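Local coordinates for protein gamma-D-glutamyl-L-lysine dipeptidyl-peptidase (Bacillus cereus ATCC 10987, PDB 3H41) that probably cleaves gamma-D-glutamyl-L-lysine bonds in murein peptides as a cysteine peptidase of the NlpC/P60 family, releasing L-Ala-D-Glu dipeptides, at residues K8-P22 with G98-A112. Sequence-based numbering, arbitrary orientation.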
ATOM      1  N   LYS A   8       0.912 -20.483   6.264  1.00 20.44           N
ATOM      2  CA  LYS A   8       1.018 -19.566   5.157  1.00 22.33           C
ATOM      3  C   LYS A   8      -0.368 -19.299   4.571  1.00 19.87           C
ATOM      4  O   LYS A   8      -1.196 -20.201   4.441  1.00 20.90           O
ATOM      5  CB  LYS A   8       1.995 -20.160   4.135  1.00 24.42           C
ATOM      6  CG  LYS A   8       2.329 -19.315   2.936  1.00 28.14           C
ATOM      7  CD  LYS A   8       3.145 -20.095   1.869  1.00 32.61           C
ATOM      8  CE  LYS A   8       4.485 -20.650   2.395  1.00 40.74           C
ATOM      9  NZ  LYS A   8       5.690 -20.023   1.777  1.00 41.00           N
ATOM     10  N   ALA A   9      -0.676 -18.038   4.293  1.00 16.60           N
ATOM     11  CA  ALA A   9      -1.920 -17.752   3.624  1.00 11.99           C
ATOM     12  C   ALA A   9      -1.715 -16.545   2.729  1.00 12.48           C
ATOM     13  O   ALA A   9      -0.681 -15.876   2.797  1.00 12.81           O
ATOM     14  CB  ALA A   9      -3.057 -17.545   4.622  1.00 12.48           C
ATOM     15  N   PHE A  10      -2.704 -16.293   1.892  1.00 12.33           N
ATOM     16  CA  PHE A  10      -2.659 -15.191   0.927  1.00 12.66           C
ATOM     17  C   PHE A  10      -3.899 -14.311   1.018  1.00 11.95           C
ATOM     18  O   PHE A  10      -5.004 -14.802   1.154  1.00 15.03           O
ATOM     19  CB  PHE A  10      -2.511 -15.776  -0.481  1.00 13.36           C
ATOM     20  CG  PHE A  10      -1.200 -16.514  -0.663  1.00 13.94           C
ATOM     21  CD1 PHE A  10      -0.040 -15.835  -1.011  1.00 13.64           C
ATOM     22  CD2 PHE A  10      -1.119 -17.846  -0.373  1.00 18.50           C
ATOM     23  CE1 PHE A  10       1.182 -16.495  -1.134  1.00 20.07           C
ATOM     24  CE2 PHE A  10       0.095 -18.518  -0.491  1.00 14.07           C
ATOM     25  CZ  PHE A  10       1.240 -17.841  -0.865  1.00 18.66           C
ATOM     26  N   ILE A  11      -3.715 -13.010   0.855  1.00 12.97           N
ATOM     27  CA  ILE A  11      -4.847 -12.079   0.790  1.00 11.76           C
ATOM     28  C   ILE A  11      -5.754 -12.381  -0.402  1.00 14.03           C
ATOM     29  O   ILE A  11      -5.274 -12.482  -1.526  1.00 13.63           O
ATOM     30  CB  ILE A  11      -4.335 -10.622   0.701  1.00 11.32           C
ATOM     31  CG1 ILE A  11      -3.389 -10.326   1.857  1.00 14.30           C
ATOM     32  CG2 ILE A  11      -5.504  -9.626   0.644  1.00 16.11           C
ATOM     33  CD1 ILE A  11      -3.953 -10.477   3.248  1.00 10.79           C
ATOM     34  N   ASP A  12      -7.060 -12.490  -0.139  1.00 13.62           N
ATOM     35  CA  ASP A  12      -8.043 -12.952  -1.115  1.00 15.18           C
ATOM     36  C   ASP A  12      -9.008 -11.835  -1.497  1.00 14.77           C
ATOM     37  O   ASP A  12     -10.000 -12.092  -2.154  1.00 16.62           O
ATOM     38  CB  ASP A  12      -8.789 -14.201  -0.598  1.00 14.33           C
ATOM     39  CG  ASP A  12      -9.587 -14.926  -1.704  1.00 20.23           C
ATOM     40  OD1 ASP A  12      -9.056 -15.083  -2.809  1.00 18.60           O
ATOM     41  OD2 ASP A  12     -10.762 -15.313  -1.480  1.00 21.06           O
ATOM     42  N   VAL A  13      -8.686 -10.585  -1.116  1.00  9.34           N
ATOM     43  CA  VAL A  13      -9.524  -9.446  -1.460  1.00 12.76           C
ATOM     44  C   VAL A  13      -8.622  -8.401  -2.078  1.00 11.03           C
ATOM     45  O   VAL A  13      -7.370  -8.474  -1.978  1.00 13.33           O
ATOM     46  CB  VAL A  13     -10.332  -8.882  -0.205  1.00 11.96           C
ATOM     47  CG1 VAL A  13     -11.450  -9.850   0.167  1.00  8.39           C
ATOM     48  CG2 VAL A  13      -9.412  -8.597   0.989  1.00 10.50           C
ATOM     49  N   SER A  14      -9.222  -7.420  -2.738  1.00 12.33           N
ATOM     50  CA  SER A  14      -8.393  -6.405  -3.425  1.00 11.75           C
ATOM     51  C   SER A  14      -7.430  -5.750  -2.432  1.00 11.29           C
ATOM     52  O   SER A  14      -6.225  -5.647  -2.687  1.00 13.39           O
ATOM     53  CB  SER A  14      -9.242  -5.377  -4.138  1.00 13.70           C
ATOM     54  OG  SER A  14     -10.133  -4.763  -3.214  1.00 20.09           O
ATOM     55  N   ALA A  15      -7.954  -5.352  -1.287  1.00 11.01           N
ATOM     56  CA  ALA A  15      -7.111  -4.965  -0.176  1.00 12.19           C
ATOM     57  C   ALA A  15      -7.771  -5.298   1.174  1.00 10.57           C
ATOM     58  O   ALA A  15      -8.985  -5.054   1.383  1.00 12.63           O
ATOM     59  CB  ALA A  15      -6.681  -3.496  -0.278  1.00 10.59           C
ATOM     60  N   ALA A  16      -6.991  -5.969   2.027  1.00 10.37           N
ATOM     61  CA  ALA A  16      -7.404  -6.286   3.402  1.00 12.63           C
ATOM     62  C   ALA A  16      -6.882  -5.228   4.364  1.00 10.62           C
ATOM     63  O   ALA A  16      -5.726  -4.854   4.326  1.00 14.13           O
ATOM     64  CB  ALA A  16      -6.908  -7.650   3.842  1.00 11.84           C
ATOM     65  N   THR A  17      -7.745  -4.823   5.290  1.00 12.52           N
ATOM     66  CA  THR A  17      -7.397  -3.849   6.304  1.00 10.72           C
ATOM     67  C   THR A  17      -7.139  -4.612   7.594  1.00 12.40           C
ATOM     68  O   THR A  17      -7.965  -5.437   8.001  1.00 15.27           O
ATOM     69  CB  THR A  17      -8.571  -2.891   6.450  1.00 10.43           C
ATOM     70  OG1 THR A  17      -8.768  -2.241   5.184  1.00 13.16           O
ATOM     71  CG2 THR A  17      -8.289  -1.827   7.524  1.00 10.14           C
ATOM     72  N   LEU A  18      -5.967  -4.363   8.179  1.00 12.63           N
ATOM     73  CA  LEU A  18      -5.560  -4.997   9.403  1.00 10.94           C
ATOM     74  C   LEU A  18      -5.783  -4.062  10.606  1.00 13.22           C
ATOM     75  O   LEU A  18      -5.416  -2.880  10.585  1.00 14.25           O
ATOM     76  CB  LEU A  18      -4.090  -5.403   9.318  1.00 10.46           C
ATOM     77  CG  LEU A  18      -3.850  -6.736   8.562  1.00 15.57           C
ATOM     78  CD1 LEU A  18      -4.151  -6.595   7.084  1.00 19.00           C
ATOM     79  CD2 LEU A  18      -2.389  -7.152   8.809  1.00 16.52           C
ATOM     80  N   TRP A  19      -6.357  -4.631  11.649  1.00 11.04           N
ATOM     81  CA  TRP A  19      -6.822  -3.889  12.849  1.00 14.02           C
ATOM     82  C   TRP A  19      -5.865  -4.147  14.015  1.00 14.83           C
ATOM     83  O   TRP A  19      -5.236  -5.200  14.060  1.00 14.13           O
ATOM     84  CB  TRP A  19      -8.265  -4.305  13.215  1.00 16.17           C
ATOM     85  CG  TRP A  19      -9.230  -3.863  12.154  1.00 10.04           C
ATOM     86  CD1 TRP A  19      -9.343  -4.403  10.913  1.00 14.97           C
ATOM     87  CD2 TRP A  19     -10.135  -2.736  12.176  1.00 10.71           C
ATOM     88  NE1 TRP A  19     -10.256  -3.723  10.173  1.00 11.73           N
ATOM     89  CE2 TRP A  19     -10.774  -2.696  10.918  1.00 10.84           C
ATOM     90  CE3 TRP A  19     -10.507  -1.793  13.148  1.00 14.73           C
ATOM     91  CZ2 TRP A  19     -11.745  -1.726  10.582  1.00 12.65           C
ATOM     92  CZ3 TRP A  19     -11.442  -0.831  12.818  1.00 11.54           C
ATOM     93  CH2 TRP A  19     -12.074  -0.814  11.550  1.00 17.11           C
ATOM     94  N   THR A  20      -5.775  -3.199  14.952  1.00 14.00           N
ATOM     95  CA  THR A  20      -4.940  -3.358  16.121  1.00 14.74           C
ATOM     96  C   THR A  20      -5.560  -4.350  17.098  1.00 13.64           C
ATOM     97  O   THR A  20      -4.887  -4.831  17.967  1.00 17.90           O
ATOM     98  CB  THR A  20      -4.746  -2.021  16.859  1.00 14.42           C
ATOM     99  OG1 THR A  20      -6.038  -1.476  17.186  1.00 13.99           O
ATOM    100  CG2 THR A  20      -3.952  -1.052  15.975  1.00 10.07           C
ATOM    101  N   ALA A  21      -6.843  -4.658  16.964  1.00 15.15           N
ATOM    102  CA  ALA A  21      -7.482  -5.669  17.800  1.00 13.88           C
ATOM    103  C   ALA A  21      -8.547  -6.288  16.955  1.00 16.69           C
ATOM    104  O   ALA A  21      -9.048  -5.623  16.057  1.00 17.87           O
ATOM    105  CB  ALA A  21      -8.113  -5.033  19.069  1.00 15.60           C
ATOM    106  N   PRO A  22      -8.909  -7.546  17.226  1.00 14.92           N
ATOM    107  CA  PRO A  22     -10.012  -8.127  16.467  1.00 16.63           C
ATOM    108  C   PRO A  22     -11.374  -7.583  16.954  1.00 16.53           C
ATOM    109  O   PRO A  22     -11.419  -6.886  17.981  1.00 17.14           O
ATOM    110  CB  PRO A  22      -9.871  -9.625  16.771  1.00 19.67           C
ATOM    111  CG  PRO A  22      -9.278  -9.644  18.161  1.00 18.79           C
ATOM    112  CD  PRO A  22      -8.398  -8.463  18.274  1.00 16.11           C
ATOM    113  N   GLY A  98      -1.115  -7.506  12.464  1.00 14.73           N
ATOM    114  CA  GLY A  98      -2.439  -6.982  12.704  1.00 15.08           C
ATOM    115  C   GLY A  98      -3.520  -8.019  12.529  1.00 14.67           C
ATOM    116  O   GLY A  98      -3.258  -9.104  12.101  1.00 15.42           O
ATOM    117  N   TRP A  99      -4.746  -7.635  12.848  1.00 12.06           N
ATOM    118  CA  TRP A  99      -5.896  -8.533  12.852  1.00 13.59           C
ATOM    119  C   TRP A  99      -6.808  -8.271  11.665  1.00 15.35           C
ATOM    120  O   TRP A  99      -7.079  -7.107  11.294  1.00 15.04           O
ATOM    121  CB  TRP A  99      -6.683  -8.360  14.159  1.00 14.35           C
ATOM    122  CG  TRP A  99      -5.940  -8.788  15.371  1.00 13.76           C
ATOM    123  CD1 TRP A  99      -5.078  -8.047  16.121  1.00 17.94           C
ATOM    124  CD2 TRP A  99      -6.040 -10.072  16.018  1.00 14.98           C
ATOM    125  NE1 TRP A  99      -4.594  -8.815  17.172  1.00 15.35           N
ATOM    126  CE2 TRP A  99      -5.179 -10.052  17.133  1.00 22.62           C
ATOM    127  CE3 TRP A  99      -6.756 -11.235  15.738  1.00 15.42           C
ATOM    128  CZ2 TRP A  99      -5.029 -11.148  17.986  1.00 20.63           C
ATOM    129  CZ3 TRP A  99      -6.601 -12.334  16.588  1.00 21.03           C
ATOM    130  CH2 TRP A  99      -5.748 -12.281  17.694  1.00 19.61           C
HETATM  131  N   MSE A 100      -7.267  -9.357  11.055  1.00 14.54           N
HETATM  132  CA  MSE A 100      -8.128  -9.301   9.885  1.00 15.65           C
HETATM  133  C   MSE A 100      -9.122 -10.479   9.873  1.00 15.91           C
HETATM  134  O   MSE A 100      -8.876 -11.502  10.523  1.00 17.24           O
HETATM  135  CB  MSE A 100      -7.272  -9.285   8.619  1.00 16.72           C
HETATM  136  CG  MSE A 100      -6.382 -10.523   8.423  1.00 20.60           C
HETATM  137 SE   MSE A 100      -5.501 -10.483   6.673  0.75  8.01          SE
HETATM  138  CE  MSE A 100      -7.058 -10.737   5.652  1.00 10.85           C
ATOM    139  N   PRO A 101     -10.249 -10.347   9.146  1.00 15.89           N
ATOM    140  CA  PRO A 101     -11.158 -11.512   9.055  1.00 15.18           C
ATOM    141  C   PRO A 101     -10.539 -12.666   8.322  1.00 18.50           C
ATOM    142  O   PRO A 101      -9.975 -12.479   7.245  1.00 17.14           O
ATOM    143  CB  PRO A 101     -12.352 -10.979   8.273  1.00 16.05           C
ATOM    144  CG  PRO A 101     -12.318  -9.478   8.504  1.00 17.67           C
ATOM    145  CD  PRO A 101     -10.864  -9.145   8.554  1.00 15.08           C
ATOM    146  N   GLU A 102     -10.650 -13.853   8.899  1.00 18.19           N
ATOM    147  CA  GLU A 102     -10.139 -15.065   8.246  1.00 18.98           C
ATOM    148  C   GLU A 102     -10.709 -15.275   6.846  1.00 17.88           C
ATOM    149  O   GLU A 102     -10.037 -15.818   5.966  1.00 15.35           O
ATOM    150  CB  GLU A 102     -10.403 -16.307   9.108  1.00 18.19           C
ATOM    151  CG  GLU A 102      -9.558 -17.482   8.609  1.00 26.73           C
ATOM    152  CD  GLU A 102      -9.490 -18.633   9.603  1.00 39.25           C
ATOM    153  OE1 GLU A 102     -10.512 -18.891  10.266  1.00 37.51           O
ATOM    154  OE2 GLU A 102      -8.415 -19.266   9.705  1.00 44.54           O
ATOM    155  N   LYS A 103     -11.946 -14.855   6.642  1.00 14.03           N
ATOM    156  CA  LYS A 103     -12.601 -15.019   5.363  1.00 18.68           C
ATOM    157  C   LYS A 103     -12.005 -14.201   4.232  1.00 18.15           C
ATOM    158  O   LYS A 103     -12.382 -14.419   3.076  1.00 15.22           O
ATOM    159  CB  LYS A 103     -14.098 -14.713   5.455  1.00 16.42           C
ATOM    160  CG  LYS A 103     -14.459 -13.272   5.814  1.00 28.62           C
ATOM    161  CD  LYS A 103     -15.956 -13.163   6.074  1.00 38.15           C
ATOM    162  CE  LYS A 103     -16.407 -11.744   6.316  1.00 39.23           C
ATOM    163  NZ  LYS A 103     -17.882 -11.673   6.629  1.00 39.75           N
ATOM    164  N   GLN A 104     -11.073 -13.306   4.566  1.00 14.33           N
ATOM    165  CA  GLN A 104     -10.341 -12.534   3.570  1.00 15.53           C
ATOM    166  C   GLN A 104      -9.009 -13.164   3.160  1.00 14.61           C
ATOM    167  O   GLN A 104      -8.249 -12.545   2.413  1.00 15.48           O
ATOM    168  CB  GLN A 104     -10.115 -11.105   4.081  1.00 11.53           C
ATOM    169  CG  GLN A 104     -11.406 -10.287   4.100  1.00 11.35           C
ATOM    170  CD  GLN A 104     -11.126  -8.839   4.457  1.00 10.76           C
ATOM    171  OE1 GLN A 104     -10.181  -8.563   5.188  1.00 15.24           O
ATOM    172  NE2 GLN A 104     -11.938  -7.921   3.938  1.00  9.99           N
ATOM    173  N   LEU A 105      -8.746 -14.384   3.645  1.00 15.07           N
ATOM    174  CA  LEU A 105      -7.504 -15.125   3.355  1.00 13.17           C
ATOM    175  C   LEU A 105      -7.870 -16.345   2.521  1.00 15.50           C
ATOM    176  O   LEU A 105      -9.002 -16.833   2.571  1.00 15.03           O
ATOM    177  CB  LEU A 105      -6.827 -15.601   4.640  1.00 15.75           C
ATOM    178  CG  LEU A 105      -6.204 -14.550   5.532  1.00 17.65           C
ATOM    179  CD1 LEU A 105      -5.620 -15.233   6.771  1.00 19.63           C
ATOM    180  CD2 LEU A 105      -5.132 -13.726   4.785  1.00 15.27           C
ATOM    181  N   THR A 106      -6.910 -16.832   1.736  1.00 17.30           N
ATOM    182  CA  THR A 106      -7.106 -18.081   1.045  1.00 18.88           C
ATOM    183  C   THR A 106      -5.768 -18.823   0.982  1.00 18.59           C
ATOM    184  O   THR A 106      -4.706 -18.314   1.411  1.00 15.52           O
ATOM    185  CB  THR A 106      -7.694 -17.854  -0.367  1.00 18.91           C
ATOM    186  OG1 THR A 106      -8.074 -19.117  -0.923  1.00 28.47           O
ATOM    187  CG2 THR A 106      -6.718 -17.157  -1.272  1.00 22.55           C
ATOM    188  N   TYR A 107      -5.822 -20.053   0.477  1.00 19.70           N
ATOM    189  CA  TYR A 107      -4.591 -20.789   0.158  1.00 18.57           C
ATOM    190  C   TYR A 107      -4.881 -21.663  -1.048  1.00 18.80           C
ATOM    191  O   TYR A 107      -5.853 -22.401  -1.044  1.00 21.12           O
ATOM    192  CB  TYR A 107      -4.127 -21.674   1.323  1.00 17.45           C
ATOM    193  CG  TYR A 107      -2.786 -22.355   1.022  1.00 15.77           C
ATOM    194  CD1 TYR A 107      -2.735 -23.558   0.303  1.00 26.37           C
ATOM    195  CD2 TYR A 107      -1.591 -21.751   1.358  1.00 23.42           C
ATOM    196  CE1 TYR A 107      -1.517 -24.170   0.002  1.00 20.63           C
ATOM    197  CE2 TYR A 107      -0.367 -22.341   1.050  1.00 23.15           C
ATOM    198  CZ  TYR A 107      -0.341 -23.543   0.369  1.00 28.05           C
ATOM    199  OH  TYR A 107       0.870 -24.125   0.057  1.00 26.96           O
ATOM    200  N   ASN A 108      -4.071 -21.546  -2.085  1.00 18.06           N
ATOM    201  CA  ASN A 108      -4.161 -22.426  -3.243  1.00 21.09           C
ATOM    202  C   ASN A 108      -2.743 -22.879  -3.580  1.00 20.46           C
ATOM    203  O   ASN A 108      -1.834 -22.055  -3.718  1.00 20.28           O
ATOM    204  CB  ASN A 108      -4.815 -21.682  -4.401  1.00 18.22           C
ATOM    205  CG  ASN A 108      -4.905 -22.512  -5.655  1.00 17.04           C
ATOM    206  OD1 ASN A 108      -4.015 -22.437  -6.488  1.00 24.94           O
ATOM    207  ND2 ASN A 108      -5.997 -23.235  -5.833  1.00 24.30           N
ATOM    208  N   GLN A 109      -2.528 -24.197  -3.637  1.00 24.19           N
ATOM    209  CA  GLN A 109      -1.176 -24.722  -3.844  1.00 24.67           C
ATOM    210  C   GLN A 109      -0.543 -24.247  -5.152  1.00 23.85           C
ATOM    211  O   GLN A 109       0.659 -23.926  -5.193  1.00 26.02           O
ATOM    212  CB  GLN A 109      -1.171 -26.256  -3.821  1.00 27.09           C
ATOM    213  CG  GLN A 109       0.251 -26.837  -3.766  1.00 27.41           C
ATOM    214  CD  GLN A 109       1.025 -26.361  -2.544  1.00 31.90           C
ATOM    215  OE1 GLN A 109       0.513 -26.421  -1.431  1.00 33.48           O
ATOM    216  NE2 GLN A 109       2.244 -25.844  -2.751  1.00 32.03           N
ATOM    217  N   GLU A 110      -1.331 -24.242  -6.225  1.00 25.93           N
ATOM    218  CA  GLU A 110      -0.856 -23.741  -7.519  1.00 25.47           C
ATOM    219  C   GLU A 110      -0.382 -22.292  -7.420  1.00 23.37           C
ATOM    220  O   GLU A 110       0.709 -21.968  -7.902  1.00 22.96           O
ATOM    221  CB  GLU A 110      -1.925 -23.833  -8.604  1.00 25.15           C
ATOM    222  CG  GLU A 110      -1.395 -23.327  -9.970  1.00 34.91           C
ATOM    223  CD  GLU A 110      -2.426 -23.362 -11.115  1.00 41.33           C
ATOM    224  OE1 GLU A 110      -3.628 -23.576 -10.851  1.00 46.27           O
ATOM    225  OE2 GLU A 110      -2.020 -23.149 -12.284  1.00 40.14           O
ATOM    226  N   PHE A 111      -1.198 -21.419  -6.811  1.00 22.55           N
ATOM    227  CA  PHE A 111      -0.758 -20.034  -6.566  1.00 21.25           C
ATOM    228  C   PHE A 111       0.492 -19.989  -5.690  1.00 20.30           C
ATOM    229  O   PHE A 111       1.459 -19.290  -5.991  1.00 18.45           O
ATOM    230  CB  PHE A 111      -1.866 -19.196  -5.917  1.00 20.76           C
ATOM    231  CG  PHE A 111      -1.539 -17.728  -5.818  1.00 16.92           C
ATOM    232  CD1 PHE A 111      -1.857 -16.848  -6.865  1.00 13.95           C
ATOM    233  CD2 PHE A 111      -0.902 -17.216  -4.696  1.00 21.60           C
ATOM    234  CE1 PHE A 111      -1.562 -15.488  -6.789  1.00 15.95           C
ATOM    235  CE2 PHE A 111      -0.588 -15.859  -4.619  1.00 18.30           C
ATOM    236  CZ  PHE A 111      -0.941 -14.983  -5.667  1.00 16.51           C
ATOM    237  N   ALA A 112       0.460 -20.704  -4.571  1.00 21.24           N
ATOM    238  CA  ALA A 112       1.635 -20.781  -3.688  1.00 23.17           C
ATOM    239  C   ALA A 112       2.910 -21.223  -4.465  1.00 24.79           C
ATOM    240  O   ALA A 112       3.983 -20.649  -4.292  1.00 29.72           O
ATOM    241  CB  ALA A 112       1.355 -21.731  -2.528  1.00 23.00           C
TER
HETATM  242  O   HOH W   1     -10.065  -6.250   6.448  1.00 10.84           O
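Two short antiparallel pairings join the first strands of the chain to the closing strands of the N-terminal SH3-like barrel, on either side of the 3-10 turn at 102-104. In the first, Phe-10 and Thr-106 form a hydrogen-bonded pair: Phe-10 N gives to Thr-106 O (2.9 Å), and Thr-106 N gives back to Phe-10 O. Asp-12 N adds a bond to Gln-104 O, tilted 32° from the carbonyl plane. In the second, Trp-19 and Trp-99 exchange two backbone bonds; the one from Trp-19 N to Trp-99 O is 2.6 Å long. Between them lies an apolar cluster of Ile-11, Ala-16, Leu-18, Met-100 and Leu-105. Met-100 is a selenomethionine whose SE lies 3.8 Å from Ile-11 CD1. The bend at chi3 (-68°) turns its CE to 3.6 Å from Ala-16 CB. Leu-18 CD1 lies alongside SE, and Leu-18 also packs on Val-82 and Val-84 of strand 79-84. Water 1 sits between Thr-17 O and Gln-104 OE1, within hydrogen-bonding distance of both, while Gln-104 NE2 is held by the carbonyls of Ser-32 and Thr-34. The Thr-20 side chain lies about 4 Å from that of the substrate-binding Glu-61, so this end of the contact borders the substrate site. At the far end, helix 109-113 packs on Phe-10. The edge of the Phe-111 ring meets the Phe-10 face in a T-shaped stack, planes at 74°. Asn-108 is the N-cap: its OD1 accepts from Phe-111 N. Beyond the Trp-19 and Trp-99 pair, Pro-22 makes a CH-pi contact, its CD 3.6 Å above the centroid of the Trp-99 five-membered ring.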